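Probable N-acetyl-gamma-glutamyl-phosphate reductase, chloroplastic (Oryza sativa, PDB 2CVO) probably catalyses the NADPH-dependent reduction of N-acetyl-glutamyl 5-phosphate to the semialdehyde, with release of phosphate, in chloroplast arginine biosynthesis. Local coordinates at residues P47-K52 against N346-M351. Numbering follows the deposited sequence.
Sequences PQFRIK and NLNLMM
Phe49 points its ring from a strand of the Rossmann-type NAD-binding domain at three side chains of helix 336-351, Leu347, Asn348 and Met351. Strand 49-55 is an outermost strand of the parallel sheet within this chain. The last helix of the chain returns to this domain and packs on Phe49 of that strand. The short strand and helix segments run at 108° to each other, with their axes 12.0 Å apart, and no hydrogen bond links them.

Leu347 makes the nearest approach. With CG anti to the backbone N (chi1 -174°), its branch reaches the far end of the ring, where CG and CD2 both touch it. CD2 comes within 3.3 Å of Phe49 CE2, and Leu347 CG lies 3.4 Å from Phe49 CZ. The two side chains lie alongside each other and run in opposite directions. Leu347 also touches Ile26 of strand 24-29, next to strand 49-55 in the sheet.

Asn348 brings its amide oxygen to the same end of the ring, with OD1 3.4 Å from Phe49 CZ. The amide and ring planes are 29° apart. This is a van der Waals contact. The polar bonds of the amide go elsewhere: OD1 to His46 NE2 and ND2 to Thr357 O. The His46 ring also stacks with Phe49, so the histidine is in touch with both partners. Shortening Phe49 to an alanine is likely to open a gap beside Leu347 and Met351 and leave the His46 ring without its stacking partner.

Met351 adds a smaller apolar contact. The residue also touches Val24 of strand 24-29. Its backbone N is hydrogen-bonded to Leu347 O at 2.8 Å. The part that meets the ring is the CG methylene, 4.1 Å from Phe49 CZ.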
loop_
_atom_site.group_PDB
_atom_site.type_symbol
_atom_site.label_atom_id
_atom_site.label_comp_id
_atom_site.label_asym_id
_atom_site.label_seq_id
_atom_site.Cartn_x
_atom_site.Cartn_y
_atom_site.Cartn_z
ATOM N N PRO A 47 -5.884 -23.835 23.389
ATOM C CA PRO A 47 -5.567 -24.484 24.667
ATOM C C PRO A 47 -5.405 -26.010 24.652
ATOM O O PRO A 47 -4.856 -26.580 25.595
ATOM C CB PRO A 47 -6.699 -24.013 25.585
ATOM C CG PRO A 47 -7.837 -23.773 24.640
ATOM C CD PRO A 47 -7.156 -23.096 23.478
ATOM N N GLN A 48 -5.871 -26.672 23.596
ATOM C CA GLN A 48 -5.729 -28.124 23.513
ATOM C C GLN A 48 -4.874 -28.579 22.339
ATOM O O GLN A 48 -3.999 -29.426 22.504
ATOM C CB GLN A 48 -7.100 -28.816 23.439
ATOM C CG GLN A 48 -7.847 -28.874 24.770
ATOM C CD GLN A 48 -8.794 -27.708 24.978
ATOM O OE1 GLN A 48 -9.225 -27.438 26.099
ATOM N NE2 GLN A 48 -9.136 -27.020 23.892
ATOM N N PHE A 49 -5.128 -28.027 21.155
ATOM C CA PHE A 49 -4.365 -28.398 19.966
ATOM C C PHE A 49 -2.906 -27.983 20.126
ATOM O O PHE A 49 -2.611 -26.821 20.403
ATOM C CB PHE A 49 -4.955 -27.730 18.717
ATOM C CG PHE A 49 -6.316 -28.248 18.323
ATOM C CD1 PHE A 49 -7.005 -29.154 19.130
ATOM C CD2 PHE A 49 -6.915 -27.821 17.139
ATOM C CE1 PHE A 49 -8.266 -29.627 18.765
ATOM C CE2 PHE A 49 -8.175 -28.286 16.764
ATOM C CZ PHE A 49 -8.852 -29.191 17.578
ATOM N N ARG A 50 -1.999 -28.936 19.951
ATOM C CA ARG A 50 -0.569 -28.674 20.082
ATOM C C ARG A 50 0.203 -29.361 18.967
ATOM O O ARG A 50 0.167 -30.581 18.840
ATOM C CB ARG A 50 -0.066 -29.161 21.447
ATOM C CG ARG A 50 0.279 -28.038 22.425
ATOM C CD ARG A 50 1.753 -27.643 22.330
ATOM N NE ARG A 50 2.612 -28.585 23.048
ATOM C CZ ARG A 50 3.941 -28.602 22.980
ATOM N NH1 ARG A 50 4.588 -27.728 22.218
ATOM N NH2 ARG A 50 4.628 -29.496 23.679
ATOM N N ILE A 51 0.899 -28.568 18.157
ATOM C CA ILE A 51 1.678 -29.096 17.045
ATOM C C ILE A 51 2.851 -29.943 17.524
ATOM O O ILE A 51 3.656 -29.505 18.342
ATOM C CB ILE A 51 2.222 -27.955 16.159
ATOM C CG1 ILE A 51 1.055 -27.160 15.566
ATOM C CG2 ILE A 51 3.096 -28.528 15.049
ATOM C CD1 ILE A 51 1.477 -25.940 14.775
ATOM N N LYS A 52 2.942 -31.163 17.002
ATOM C CA LYS A 52 4.021 -32.070 17.368
ATOM C C LYS A 52 4.853 -32.473 16.158
ATOM O O LYS A 52 5.998 -32.904 16.301
ATOM C CB LYS A 52 3.457 -33.317 18.055
ATOM C CG LYS A 52 3.032 -33.088 19.497
ATOM C CD LYS A 52 4.204 -32.589 20.338
ATOM C CE LYS A 52 3.865 -32.573 21.821
ATOM N NZ LYS A 52 2.647 -31.766 22.096
ATOM N N ASN A 346 -13.305 -26.832 11.931
ATOM C CA ASN A 346 -13.743 -28.187 11.634
ATOM C C ASN A 346 -13.125 -29.229 12.559
ATOM O O ASN A 346 -13.816 -30.146 13.008
ATOM C CB ASN A 346 -13.449 -28.527 10.171
ATOM C CG ASN A 346 -14.328 -27.751 9.215
ATOM O OD1 ASN A 346 -15.519 -27.563 9.469
ATOM N ND2 ASN A 346 -13.753 -27.303 8.106
ATOM N N LEU A 347 -11.835 -29.092 12.857
ATOM C CA LEU A 347 -11.182 -30.045 13.747
ATOM C C LEU A 347 -11.766 -29.953 15.155
ATOM O O LEU A 347 -11.879 -30.965 15.845
ATOM C CB LEU A 347 -9.666 -29.814 13.801
ATOM C CG LEU A 347 -8.914 -30.890 14.603
ATOM C CD1 LEU A 347 -9.260 -32.256 14.034
ATOM C CD2 LEU A 347 -7.399 -30.661 14.553
ATOM N N ASN A 348 -12.127 -28.748 15.590
ATOM C CA ASN A 348 -12.721 -28.589 16.913
ATOM C C ASN A 348 -13.991 -29.437 16.958
ATOM O O ASN A 348 -14.198 -30.237 17.874
ATOM C CB ASN A 348 -13.090 -27.126 17.186
ATOM C CG ASN A 348 -11.886 -26.274 17.543
ATOM O OD1 ASN A 348 -11.018 -26.696 18.306
ATOM N ND2 ASN A 348 -11.838 -25.060 17.010
ATOM N N LEU A 349 -14.833 -29.254 15.947
ATOM C CA LEU A 349 -16.089 -29.983 15.839
ATOM C C LEU A 349 -15.860 -31.496 15.830
ATOM O O LEU A 349 -16.560 -32.248 16.511
ATOM C CB LEU A 349 -16.815 -29.556 14.561
ATOM C CG LEU A 349 -18.137 -30.248 14.238
ATOM C CD1 LEU A 349 -19.139 -29.990 15.356
ATOM C CD2 LEU A 349 -18.667 -29.728 12.900
ATOM N N MET A 350 -14.873 -31.933 15.058
ATOM C CA MET A 350 -14.542 -33.349 14.947
ATOM C C MET A 350 -14.005 -33.933 16.254
ATOM O O MET A 350 -14.206 -35.115 16.536
ATOM C CB MET A 350 -13.511 -33.550 13.833
ATOM C CG MET A 350 -14.021 -33.161 12.450
ATOM S SD MET A 350 -12.694 -32.774 11.294
ATOM C CE MET A 350 -12.168 -34.425 10.792
ATOM N N MET A 351 -13.324 -33.107 17.047
ATOM C CA MET A 351 -12.757 -33.556 18.315
ATOM C C MET A 351 -13.707 -33.375 19.495
ATOM O O MET A 351 -13.370 -33.724 20.624
ATOM C CB MET A 351 -11.450 -32.811 18.614
ATOM C CG MET A 351 -10.371 -32.951 17.554
ATOM S SD MET A 351 -9.947 -34.654 17.166
ATOM C CE MET A 351 -9.109 -35.154 18.668
#